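Local coordinates for possible substrate binding protein of ABC transporter system (Rhodopseudomonas palustris, PDB 3N0X), which probably binds branched-chain amino acids or related substrates and passes them to the membrane components of an ABC transporter, at residues R329-Q334 / I368-K373; V106-T111 / N125-A130; N116-R121 / K309-M314; V296-K301 / E315-D320. All coordinates share one frame; numbering follows the deposited sequence. Where two conformers were deposited one is given.

Contact 1: R329-Q334 / I368-K373; sequences RKEDHQ and IPIKNK
Asp332 and Asn372 bring the two loops nearest each other, their CA atoms 6.2 Å apart, and neither segment forms a regular helix or strand. Arg329 and Ile370 carry most of the contact. With chi1 at 179°, the arginine chain leaves opposite its backbone N, and a bend at chi3 swings the guanidinium round to Asp332, which it grips side-on in a salt bridge, NE to OD1 at 2.9 Å and NH2 to OD2 at 2.8 Å. NH1 reaches across to Ile368 O, 2.8 Å away and close to the guanidinium plane, while NH2 adds a weak bond to Pro369 O at 3.2 Å. Ile370 CG1 lies over the centre of one guanidinium face, 3.5 Å above it; an aliphatic group suits that place because the N-H groups point outward in the plane. Farther along, Asn372 ND2 donates to Glu331 O at 2.9 Å, meeting the oxygen from above the carbonyl plane. A water joins Asp332 OD2 to Lys371 N. Ile368 also packs on Leu336 and on helix 126-137. The chemistry implies a tail held largely by polar bonds, through two carbonyls, the Asn372 amide and a water, with Asp332 orienting the arginine and probably balancing its charge.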
loop_
_atom_site.group_PDB
_atom_site.type_symbol
_atom_site.label_atom_id
_atom_site.label_comp_id
_atom_site.label_asym_id
_atom_site.label_seq_id
_atom_site.Cartn_x
_atom_site.Cartn_y
_atom_site.Cartn_z
ATOM N N ARG A 329 0.349 14.704 -4.157
ATOM C CA ARG A 329 -0.743 15.660 -4.280
ATOM C C ARG A 329 -0.442 16.849 -3.396
ATOM O O ARG A 329 -0.044 16.670 -2.252
ATOM C CB ARG A 329 -2.036 14.964 -3.867
ATOM C CG ARG A 329 -3.277 15.864 -3.933
ATOM C CD ARG A 329 -4.501 15.034 -4.101
ATOM N NE ARG A 329 -4.768 14.141 -2.963
ATOM C CZ ARG A 329 -5.810 13.334 -2.927
ATOM N NH1 ARG A 329 -6.636 13.282 -3.977
ATOM N NH2 ARG A 329 -6.044 12.612 -1.858
ATOM N N LYS A 330 -0.614 18.070 -3.912
ATOM C CA LYS A 330 -0.334 19.279 -3.141
ATOM C C LYS A 330 -1.127 19.369 -1.822
ATOM O O LYS A 330 -0.576 19.774 -0.772
ATOM C CB LYS A 330 -0.610 20.511 -4.018
ATOM C CG LYS A 330 -0.496 21.875 -3.315
ATOM N N GLU A 331 -2.392 19.010 -1.842
ATOM C CA GLU A 331 -3.278 19.281 -0.706
ATOM C C GLU A 331 -2.918 18.477 0.529
ATOM O O GLU A 331 -2.852 19.019 1.627
ATOM C CB GLU A 331 -4.739 18.972 -1.049
ATOM C CG GLU A 331 -5.333 19.835 -2.155
ATOM C CD GLU A 331 -5.237 19.222 -3.554
ATOM O OE1 GLU A 331 -4.139 18.815 -4.010
ATOM O OE2 GLU A 331 -6.287 19.186 -4.232
ATOM N N ASP A 332 -2.694 17.181 0.335
ATOM C CA ASP A 332 -2.489 16.233 1.464
ATOM C C ASP A 332 -1.195 15.437 1.419
ATOM O O ASP A 332 -0.942 14.591 2.296
ATOM C CB ASP A 332 -3.696 15.269 1.620
ATOM C CG ASP A 332 -3.892 14.348 0.442
ATOM O OD1 ASP A 332 -3.171 14.504 -0.569
ATOM O OD2 ASP A 332 -4.788 13.453 0.546
ATOM N N HIS A 333 -0.370 15.768 0.429
ATOM C CA HIS A 333 0.958 15.164 0.268
ATOM C C HIS A 333 0.953 13.645 0.101
ATOM O O HIS A 333 1.970 13.005 0.319
ATOM C CB HIS A 333 1.855 15.504 1.461
ATOM C CG HIS A 333 2.103 16.966 1.660
ATOM N ND1 HIS A 333 2.834 17.433 2.735
ATOM C CD2 HIS A 333 1.758 18.049 0.923
ATOM C CE1 HIS A 333 2.939 18.752 2.643
ATOM N NE2 HIS A 333 2.278 19.156 1.568
ATOM N N GLN A 334 -0.178 13.079 -0.302
ATOM C CA GLN A 334 -0.291 11.635 -0.575
ATOM C C GLN A 334 0.157 11.365 -2.005
ATOM O O GLN A 334 -0.239 12.074 -2.935
ATOM C CB GLN A 334 -1.740 11.190 -0.442
ATOM C CG GLN A 334 -2.004 9.755 -0.874
ATOM C CD GLN A 334 -1.276 8.714 -0.006
ATOM O OE1 GLN A 334 -1.369 8.761 1.212
ATOM N NE2 GLN A 334 -0.521 7.788 -0.640
ATOM N N ILE A 368 -9.346 9.803 -5.080
ATOM C CA ILE A 368 -8.923 9.511 -3.695
ATOM C C ILE A 368 -9.341 10.742 -2.856
ATOM O O ILE A 368 -8.879 11.877 -3.115
ATOM C CB ILE A 368 -7.408 9.267 -3.582
ATOM C CG1 ILE A 368 -6.961 8.241 -4.626
ATOM C CG2 ILE A 368 -7.039 8.881 -2.160
ATOM C CD1 ILE A 368 -7.644 6.907 -4.572
ATOM N N PRO A 369 -10.218 10.533 -1.853
ATOM C CA PRO A 369 -10.697 11.684 -1.070
ATOM C C PRO A 369 -9.572 12.455 -0.364
ATOM O O PRO A 369 -8.542 11.868 0.006
ATOM C CB PRO A 369 -11.627 11.042 -0.021
ATOM C CG PRO A 369 -11.148 9.649 0.133
ATOM C CD PRO A 369 -10.495 9.247 -1.184
ATOM N N ILE A 370 -9.784 13.762 -0.192
ATOM C CA ILE A 370 -8.888 14.651 0.549
ATOM C C ILE A 370 -9.550 14.835 1.923
ATOM O O ILE A 370 -10.693 15.300 2.023
ATOM C CB ILE A 370 -8.701 15.968 -0.208
ATOM C CG1 ILE A 370 -7.958 15.692 -1.534
ATOM C CG2 ILE A 370 -7.917 17.014 0.660
ATOM C CD1 ILE A 370 -7.967 16.805 -2.574
ATOM N N LYS A 371 -8.859 14.432 2.975
ATOM C CA LYS A 371 -9.426 14.350 4.324
ATOM C C LYS A 371 -8.615 15.096 5.365
ATOM O O LYS A 371 -8.846 14.908 6.562
ATOM C CB LYS A 371 -9.482 12.880 4.744
ATOM C CG LYS A 371 -10.287 11.988 3.784
ATOM N N ASN A 372 -7.680 15.949 4.936
ATOM C CA ASN A 372 -6.858 16.677 5.898
ATOM C C ASN A 372 -7.337 18.089 6.240
ATOM O O ASN A 372 -6.665 18.770 6.999
ATOM C CB ASN A 372 -5.399 16.699 5.445
ATOM C CG ASN A 372 -5.178 17.530 4.203
ATOM O OD1 ASN A 372 -6.017 17.596 3.306
ATOM N ND2 ASN A 372 -4.006 18.102 4.106
ATOM N N LYS A 373 -8.494 18.508 5.720
ATOM C CA LYS A 373 -9.073 19.836 6.038
ATOM C C LYS A 373 -9.662 19.774 7.444
ATOM O O LYS A 373 -10.492 18.921 7.732
ATOM C CB LYS A 373 -10.143 20.265 5.006
HETATM O O HOH W 1 -6.306 13.204 2.751
#

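Contact 2: V106-T111 / N125-A130; sequences VADQIT and NSSQDA
Asp108 OD1 sits over one face of the Asn125 amide, 3.4 Å from its CG. The carboxylate of Asp108 meets Ser127 in two ways: the backbone N of Ser127 lies on the syn lone pair of OD1 at 2.9 Å, whereas its hydroxyl OG donates to OD2 at 2.6 Å from above the plane, 42° out of it. Asn125 OD1 receives Gln128 N at 2.8 Å, nearly along the C=O axis. Gln128 OE1 in return takes Asn125 N at 2.9 Å, in the plane of its carbonyl, so the two residues form a capping box with Asn125 as N-cap of helix 126-137. Val106 adds a backbone carbonyl, whose O accepts from Ser126 N at 3.1 Å. Thr111 approaches from the far end of the short 3-10 turn, but its OG1 is bonded to Arg121. The short side chain of Asp108 keeps its carboxylate close against the helix start, and its two oxygens can serve N and OG of one serine. With an alanine here, Ser127 N and OG would probably both lose their acceptor and the turn would be less firmly tied to the helix. The first three helix amides, those of Ser126, Ser127 and Gln128, all find acceptors, and a negative carboxylate at a helix N-terminus is likely to be stabilised by the partial positive charge there.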
loop_
_atom_site.group_PDB
_atom_site.type_symbol
_atom_site.label_atom_id
_atom_site.label_comp_id
_atom_site.label_asym_id
_atom_site.label_seq_id
_atom_site.Cartn_x
_atom_site.Cartn_y
_atom_site.Cartn_z
ATOM N N VAL A 106 0.108 2.410 5.946
ATOM C CA VAL A 106 -1.064 2.680 5.112
ATOM C C VAL A 106 -2.190 3.495 5.775
ATOM O O VAL A 106 -3.099 3.918 5.093
ATOM C CB VAL A 106 -1.723 1.346 4.613
ATOM C CG1 VAL A 106 -0.721 0.506 3.833
ATOM C CG2 VAL A 106 -2.322 0.545 5.800
ATOM N N ALA A 107 -2.159 3.708 7.083
ATOM C CA ALA A 107 -3.323 4.269 7.778
ATOM C C ALA A 107 -3.791 5.570 7.159
ATOM O O ALA A 107 -2.997 6.490 6.954
ATOM C CB ALA A 107 -3.026 4.472 9.252
ATOM N N ASP A 108 -5.084 5.654 6.858
ATOM C CA ASP A 108 -5.620 6.849 6.200
ATOM C C ASP A 108 -5.378 8.122 6.983
ATOM O O ASP A 108 -5.136 9.187 6.403
ATOM C CB ASP A 108 -7.147 6.716 5.970
ATOM C CG ASP A 108 -7.504 5.857 4.735
ATOM O OD1 ASP A 108 -6.636 5.606 3.864
ATOM O OD2 ASP A 108 -8.706 5.438 4.616
ATOM N N GLN A 109 -5.443 8.017 8.308
ATOM C CA GLN A 109 -5.346 9.210 9.170
ATOM C C GLN A 109 -4.011 9.960 9.016
ATOM O O GLN A 109 -3.951 11.160 9.328
ATOM C CB GLN A 109 -5.591 8.827 10.652
ATOM C CG GLN A 109 -6.988 8.215 10.942
ATOM C CD GLN A 109 -7.197 6.729 10.417
ATOM O OE1 GLN A 109 -6.230 5.984 10.103
ATOM N NE2 GLN A 109 -8.486 6.316 10.312
ATOM N N ILE A 110 -2.968 9.277 8.538
ATOM C CA ILE A 110 -1.659 9.870 8.363
ATOM C C ILE A 110 -1.702 11.037 7.391
ATOM O O ILE A 110 -0.972 12.010 7.585
ATOM C CB ILE A 110 -0.637 8.803 7.960
ATOM C CG1 ILE A 110 -0.432 7.857 9.146
ATOM C CG2 ILE A 110 0.692 9.421 7.442
ATOM C CD1 ILE A 110 0.398 6.576 8.825
ATOM N N THR A 111 -2.524 10.935 6.354
ATOM C CA THR A 111 -2.709 12.038 5.419
ATOM C C THR A 111 -4.094 12.693 5.598
ATOM O O THR A 111 -4.551 13.461 4.720
ATOM C CB THR A 111 -2.521 11.609 3.967
ATOM O OG1 THR A 111 -3.274 10.407 3.704
ATOM C CG2 THR A 111 -1.029 11.370 3.655
ATOM N N ASN A 125 -2.369 4.383 0.693
ATOM C CA ASN A 125 -3.212 4.375 1.878
ATOM C C ASN A 125 -4.358 3.378 1.739
ATOM O O ASN A 125 -4.617 2.846 0.656
ATOM C CB ASN A 125 -3.685 5.793 2.292
ATOM C CG ASN A 125 -4.597 6.458 1.305
ATOM O OD1 ASN A 125 -5.470 5.828 0.707
ATOM N ND2 ASN A 125 -4.418 7.771 1.121
ATOM N N SER A 126 -5.011 3.066 2.871
ATOM C CA SER A 126 -6.064 2.047 2.877
ATOM C C SER A 126 -7.254 2.446 1.991
ATOM O O SER A 126 -7.899 1.590 1.393
ATOM C CB SER A 126 -6.498 1.759 4.306
ATOM O OG SER A 126 -5.466 1.073 4.988
ATOM N N SER A 127 -7.526 3.738 1.879
ATOM C CA SER A 127 -8.534 4.202 0.905
ATOM C C SER A 127 -8.164 3.863 -0.538
ATOM O O SER A 127 -9.043 3.434 -1.310
ATOM C CB SER A 127 -8.868 5.688 1.053
ATOM O OG SER A 127 -9.670 5.879 2.213
ATOM N N GLN A 128 -6.894 4.037 -0.930
ATOM C CA GLN A 128 -6.450 3.620 -2.262
ATOM C C GLN A 128 -6.695 2.111 -2.479
ATOM O O GLN A 128 -7.173 1.701 -3.547
ATOM C CB GLN A 128 -5.003 4.019 -2.521
ATOM C CG GLN A 128 -4.868 5.555 -2.848
ATOM C CD GLN A 128 -3.412 6.012 -2.804
ATOM O OE1 GLN A 128 -2.707 5.746 -1.825
ATOM N NE2 GLN A 128 -2.979 6.708 -3.831
ATOM N N ASP A 129 -6.391 1.292 -1.465
ATOM C CA ASP A 129 -6.680 -0.138 -1.596
ATOM C C ASP A 129 -8.188 -0.383 -1.898
ATOM O O ASP A 129 -8.564 -1.015 -2.872
ATOM C CB ASP A 129 -6.217 -0.897 -0.358
ATOM C CG ASP A 129 -4.716 -1.205 -0.379
ATOM O OD1 ASP A 129 -4.130 -1.263 -1.481
ATOM O OD2 ASP A 129 -4.164 -1.478 0.707
ATOM N N ALA A 130 -9.060 0.195 -1.074
ATOM C CA ALA A 130 -10.467 -0.072 -1.189
ATOM C C ALA A 130 -11.052 0.484 -2.476
ATOM O O ALA A 130 -11.821 -0.179 -3.156
ATOM C CB ALA A 130 -11.198 0.504 0.070
#

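Contact 3: N116-R121 / K309-M314; sequences NRYIFR and KLIAAM
Strand 119-121, at the margin of the six-stranded mixed sheet, packs against helix 307-314, and the beta turn Asn116-Ile119 that leads into the strand takes part. Asn116 OD1 accepts from Tyr118 N at 2.9 Å, an Asx turn that fixes this corner. Phe120 provides the broad surface: its CE2 is 3.5 Å from CB of Met314, a selenomethionine in this crystal. Met314 bends at chi3 (73°), folding its methyl CE over the ring face, 3.9 Å from the centroid, a CH-pi contact; SE lies above the same ring at 4.4 Å, a Met-aromatic arrangement. Ile311 works at the turn, where its CD1 sits over one face of the Arg117 guanidinium, 3.7 Å from NH1, and also touches Tyr118 CD1 at 4.0 Å. Flexible Met314 can fold over a ring, the longer branch of Ile311 puts a methyl against the flat guanidinium, and Arg117 NH1 is salt-bridged to Glu308. Replacing Phe120 by an alanine would probably leave the methyl of Met314 without a face to rest on and open a gap between strand and helix. Phe120 stacks with His333, Met314 touches Ile101 of strand 100-102 and Ala298 of helix 283-302, and Tyr118 packs on helix 83-96.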
loop_
_atom_site.group_PDB
_atom_site.type_symbol
_atom_site.label_atom_id
_atom_site.label_comp_id
_atom_site.label_asym_id
_atom_site.label_seq_id
_atom_site.Cartn_x
_atom_site.Cartn_y
_atom_site.Cartn_z
ATOM N N ASN A 116 0.259 16.587 9.157
ATOM C CA ASN A 116 0.830 17.935 9.203
ATOM C C ASN A 116 1.709 18.177 7.970
ATOM O O ASN A 116 2.027 17.231 7.231
ATOM C CB ASN A 116 1.560 18.193 10.517
ATOM C CG ASN A 116 2.854 17.457 10.630
ATOM O OD1 ASN A 116 3.789 17.701 9.854
ATOM N ND2 ASN A 116 2.945 16.550 11.613
ATOM N N ARG A 117 2.051 19.442 7.757
ATOM C CA ARG A 117 2.733 19.883 6.543
ATOM C C ARG A 117 4.092 19.233 6.261
ATOM O O ARG A 117 4.578 19.296 5.143
ATOM C CB ARG A 117 2.887 21.414 6.540
ATOM C CG ARG A 117 3.828 21.929 7.605
ATOM C CD ARG A 117 3.669 23.398 7.849
ATOM N NE ARG A 117 4.031 24.164 6.657
ATOM C CZ ARG A 117 5.264 24.537 6.346
ATOM N NH1 ARG A 117 6.286 24.265 7.151
ATOM N NH2 ARG A 117 5.490 25.202 5.216
ATOM N N TYR A 118 4.714 18.649 7.274
ATOM C CA TYR A 118 6.020 17.989 7.128
ATOM C C TYR A 118 5.903 16.522 6.687
ATOM O O TYR A 118 6.914 15.860 6.455
ATOM C CB TYR A 118 6.780 18.061 8.469
ATOM C CG TYR A 118 7.088 19.515 8.841
ATOM C CD1 TYR A 118 8.192 20.154 8.331
ATOM C CD2 TYR A 118 6.261 20.227 9.691
ATOM C CE1 TYR A 118 8.471 21.474 8.617
ATOM C CE2 TYR A 118 6.523 21.551 9.976
ATOM C CZ TYR A 118 7.636 22.184 9.443
ATOM O OH TYR A 118 7.956 23.513 9.704
ATOM N N ILE A 119 4.678 16.042 6.587
ATOM C CA ILE A 119 4.379 14.648 6.251
ATOM C C ILE A 119 4.050 14.492 4.763
ATOM O O ILE A 119 3.154 15.157 4.230
ATOM C CB ILE A 119 3.188 14.106 7.108
ATOM C CG1 ILE A 119 3.395 14.354 8.598
ATOM C CG2 ILE A 119 2.922 12.591 6.802
ATOM C CD1 ILE A 119 4.725 13.904 9.151
ATOM N N PHE A 120 4.809 13.610 4.103
ATOM C CA PHE A 120 4.505 13.141 2.764
ATOM C C PHE A 120 4.362 11.619 2.860
ATOM O O PHE A 120 4.765 10.992 3.831
ATOM C CB PHE A 120 5.580 13.518 1.756
ATOM C CG PHE A 120 5.643 14.994 1.431
ATOM C CD1 PHE A 120 6.213 15.907 2.339
ATOM C CD2 PHE A 120 5.076 15.483 0.281
ATOM C CE1 PHE A 120 6.254 17.256 2.030
ATOM C CE2 PHE A 120 5.133 16.821 -0.024
ATOM C CZ PHE A 120 5.707 17.707 0.846
ATOM N N ARG A 121 3.742 11.014 1.860
ATOM C CA ARG A 121 3.576 9.557 1.882
ATOM C C ARG A 121 3.726 8.972 0.501
ATOM O O ARG A 121 2.951 9.299 -0.389
ATOM C CB ARG A 121 2.221 9.142 2.461
ATOM C CG ARG A 121 2.033 7.616 2.357
ATOM C CD ARG A 121 1.168 7.005 3.370
ATOM N NE ARG A 121 -0.159 7.611 3.473
ATOM C CZ ARG A 121 -1.021 7.267 4.439
ATOM N NH1 ARG A 121 -0.694 6.341 5.288
ATOM N NH2 ARG A 121 -2.197 7.880 4.566
ATOM N N LYS A 309 12.362 24.490 1.308
ATOM C CA LYS A 309 12.609 24.289 -0.127
ATOM C C LYS A 309 12.149 22.902 -0.584
ATOM O O LYS A 309 11.600 22.752 -1.701
ATOM C CB LYS A 309 14.087 24.536 -0.483
ATOM C CG LYS A 309 14.506 26.012 -0.397
ATOM C CD LYS A 309 15.992 26.170 -0.738
ATOM C CE LYS A 309 16.403 27.642 -0.789
ATOM N NZ LYS A 309 17.852 27.806 -0.908
ATOM N N LEU A 310 12.334 21.911 0.283
ATOM C CA LEU A 310 11.902 20.544 -0.016
ATOM C C LEU A 310 10.376 20.448 -0.071
ATOM O O LEU A 310 9.835 19.836 -1.001
ATOM C CB LEU A 310 12.469 19.541 0.987
ATOM C CG LEU A 310 13.969 19.252 0.810
ATOM C CD1 LEU A 310 14.476 18.378 1.984
ATOM C CD2 LEU A 310 14.226 18.637 -0.559
ATOM N N ILE A 311 9.669 21.055 0.889
ATOM C CA ILE A 311 8.199 21.041 0.868
ATOM C C ILE A 311 7.689 21.662 -0.433
ATOM O O ILE A 311 6.790 21.120 -1.066
ATOM C CB ILE A 311 7.577 21.773 2.112
ATOM C CG1 ILE A 311 7.924 21.014 3.392
ATOM C CG2 ILE A 311 6.036 21.923 1.966
ATOM C CD1 ILE A 311 7.467 21.725 4.700
ATOM N N ALA A 312 8.251 22.818 -0.804
ATOM C CA ALA A 312 7.827 23.537 -2.001
ATOM C C ALA A 312 8.105 22.726 -3.248
ATOM O O ALA A 312 7.305 22.736 -4.202
ATOM C CB ALA A 312 8.513 24.942 -2.093
ATOM N N ALA A 313 9.250 22.051 -3.256
ATOM C CA ALA A 313 9.629 21.209 -4.391
ATOM C C ALA A 313 8.724 19.964 -4.498
ATOM O O ALA A 313 8.309 19.594 -5.617
ATOM C CB ALA A 313 11.104 20.783 -4.262
HETATM N N MSE A 314 8.382 19.373 -3.356
HETATM C CA MSE A 314 7.662 18.099 -3.321
HETATM C C MSE A 314 6.144 18.208 -3.559
HETATM O O MSE A 314 5.540 17.260 -4.072
HETATM C CB MSE A 314 7.948 17.369 -1.999
HETATM C CG MSE A 314 9.385 16.917 -1.935
HETATM SE SE MSE A 314 9.878 16.328 -0.185
HETATM C CE MSE A 314 8.996 14.669 -0.046
#

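Contact 4: V296-K301 / E315-D320; sequences VTAVQK and EGMEFD
Met317, modelled as selenomethionine, reaches helix 283-302 with a chain that runs straight and then turns: chi1 of -168° carries it away from the backbone N, chi2 is extended as well, and the bend comes at chi3 (78°). The straight part carries SE to the helix backbone, 3.6 Å from Ala298 CA and 4.0 Å from its CB; the bend then lays CE alongside Thr297, 3.9 Å from CG2. The small side chain of Ala298 probably lets the bulky selenium come this close. Thr297 shows two characters. Its CG2 faces the strand and lies 3.8 Å from Glu318 O, while OG1 is bonded back to Met293 O in its own helix and also receives a water at 2.8 Å. That water accepts from Asp320 N at 3.0 Å, bridging helix and strand. Phe319 offers only CB to Thr297; its chi1 of 55° turns the ring to Phe328 of strand 324-328 instead. Lys301 stretches its whole chain past Met317, and NZ bonds to Ala313 O near the end of helix 307-314. No direct hydrogen bond joins the two segments, so they adhere mainly through van der Waals contacts, chiefly of Met317 with Thr297 and Ala298, supplemented by one water-mediated link at the polar margin.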
loop_
_atom_site.group_PDB
_atom_site.type_symbol
_atom_site.label_atom_id
_atom_site.label_comp_id
_atom_site.label_asym_id
_atom_site.label_seq_id
_atom_site.Cartn_x
_atom_site.Cartn_y
_atom_site.Cartn_z
ATOM N N VAL A 296 15.481 11.449 -3.942
ATOM C CA VAL A 296 16.478 11.905 -4.883
ATOM C C VAL A 296 15.864 12.953 -5.824
ATOM O O VAL A 296 16.484 13.972 -6.105
ATOM C CB VAL A 296 17.088 10.741 -5.659
ATOM C CG1 VAL A 296 17.934 11.259 -6.850
ATOM C CG2 VAL A 296 17.918 9.866 -4.708
ATOM N N THR A 297 14.639 12.723 -6.295
ATOM C CA THR A 297 13.974 13.642 -7.205
ATOM C C THR A 297 13.732 15.001 -6.493
ATOM O O THR A 297 13.973 16.060 -7.096
ATOM C CB THR A 297 12.678 13.028 -7.679
ATOM O OG1 THR A 297 12.961 11.770 -8.318
ATOM C CG2 THR A 297 11.951 13.941 -8.660
ATOM N N ALA A 298 13.344 14.948 -5.209
ATOM C CA ALA A 298 13.098 16.179 -4.428
ATOM C C ALA A 298 14.363 16.990 -4.216
ATOM O O ALA A 298 14.371 18.234 -4.435
ATOM C CB ALA A 298 12.471 15.868 -3.084
ATOM N N VAL A 299 15.433 16.310 -3.818
ATOM C CA VAL A 299 16.690 17.018 -3.512
ATOM C C VAL A 299 17.291 17.591 -4.787
ATOM O O VAL A 299 17.779 18.732 -4.795
ATOM C CB VAL A 299 17.697 16.121 -2.724
ATOM C CG1 VAL A 299 19.057 16.788 -2.566
ATOM C CG2 VAL A 299 17.143 15.703 -1.364
ATOM N N GLN A 300 17.191 16.842 -5.874
ATOM C CA GLN A 300 17.668 17.300 -7.169
ATOM C C GLN A 300 16.869 18.549 -7.608
ATOM O O GLN A 300 17.437 19.519 -8.128
ATOM C CB GLN A 300 17.577 16.177 -8.219
ATOM C CG GLN A 300 18.245 16.520 -9.527
ATOM N N LYS A 301 15.559 18.519 -7.417
ATOM C CA LYS A 301 14.725 19.627 -7.847
ATOM C C LYS A 301 14.925 20.863 -6.964
ATOM O O LYS A 301 15.046 21.982 -7.497
ATOM C CB LYS A 301 13.254 19.230 -7.884
ATOM C CG LYS A 301 12.369 20.344 -8.407
ATOM C CD LYS A 301 10.922 19.927 -8.488
ATOM C CE LYS A 301 10.008 21.155 -8.428
ATOM N NZ LYS A 301 8.575 20.800 -8.245
ATOM N N GLU A 315 5.535 19.355 -3.225
ATOM C CA GLU A 315 4.092 19.518 -3.426
ATOM C C GLU A 315 3.788 19.523 -4.921
ATOM O O GLU A 315 4.276 20.390 -5.663
ATOM C CB GLU A 315 3.601 20.836 -2.779
ATOM C CG GLU A 315 3.532 20.707 -1.267
ATOM C CD GLU A 315 2.782 21.864 -0.578
ATOM O OE1 GLU A 315 2.625 22.954 -1.205
ATOM O OE2 GLU A 315 2.397 21.663 0.599
ATOM N N GLY A 316 2.983 18.548 -5.378
ATOM C CA GLY A 316 2.643 18.445 -6.810
ATOM C C GLY A 316 3.729 17.765 -7.647
ATOM O O GLY A 316 3.622 17.753 -8.875
HETATM N N MSE A 317 4.767 17.251 -6.997
HETATM C CA MSE A 317 5.939 16.704 -7.685
HETATM C C MSE A 317 5.684 15.297 -8.213
HETATM O O MSE A 317 5.350 14.395 -7.436
HETATM C CB MSE A 317 7.151 16.655 -6.755
HETATM C CG MSE A 317 8.474 16.381 -7.468
HETATM SE SE MSE A 317 9.913 16.134 -6.200
HETATM C CE MSE A 317 9.510 14.370 -5.675
ATOM N N GLU A 318 5.958 15.104 -9.499
ATOM C CA GLU A 318 5.967 13.772 -10.124
ATOM C C GLU A 318 7.315 13.098 -9.926
ATOM O O GLU A 318 8.361 13.766 -9.883
ATOM C CB GLU A 318 5.681 13.887 -11.616
ATOM C CG GLU A 318 4.354 14.528 -11.936
ATOM C CD GLU A 318 3.948 14.424 -13.423
ATOM O OE1 GLU A 318 4.795 14.035 -14.265
ATOM O OE2 GLU A 318 2.768 14.745 -13.727
ATOM N N PHE A 319 7.306 11.769 -9.742
ATOM C CA PHE A 319 8.525 11.032 -9.699
ATOM C C PHE A 319 8.312 9.618 -10.238
ATOM O O PHE A 319 7.189 9.107 -10.196
ATOM C CB PHE A 319 9.115 11.009 -8.269
ATOM C CG PHE A 319 8.179 10.501 -7.197
ATOM C CD1 PHE A 319 7.141 11.297 -6.722
ATOM C CD2 PHE A 319 8.368 9.246 -6.620
ATOM C CE1 PHE A 319 6.305 10.869 -5.743
ATOM C CE2 PHE A 319 7.522 8.777 -5.652
ATOM C CZ PHE A 319 6.453 9.573 -5.200
ATOM N N ASP A 320 9.388 9.016 -10.716
ATOM C CA ASP A 320 9.340 7.706 -11.356
ATOM C C ASP A 320 9.634 6.630 -10.317
ATOM O O ASP A 320 10.462 6.804 -9.402
ATOM C CB ASP A 320 10.371 7.626 -12.486
ATOM C CG ASP A 320 10.096 8.587 -13.600
ATOM O OD1 ASP A 320 8.905 8.748 -13.971
ATOM O OD2 ASP A 320 11.099 9.140 -14.110
HETATM O O HOH W 2 11.850 10.695 -10.651
#

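Along the chain the segments of contact 2 come first and cross those of contact 3, contact 4 crosses contact 3, and contact 1 closes last with the C-terminal tail. Contacts 3 and 4, centres about 10 Å apart, draw on three consecutive elements: contact 4 joins 283-302 to strand 318-321, and contact 3 uses 307-314 between them. The centre of contact 1 lies about 11 Å from that of contact 2 and 12 Å from that of contact 3; the centres of contacts 2 and 4 are about 22 Å apart. The 329-334 loop connects them: His333 bonds to Ile119 O and Glu315, and Gln334 to Arg121. This is consistent with the periplasmic binding protein fold, whose chain passes more than once between two lobes.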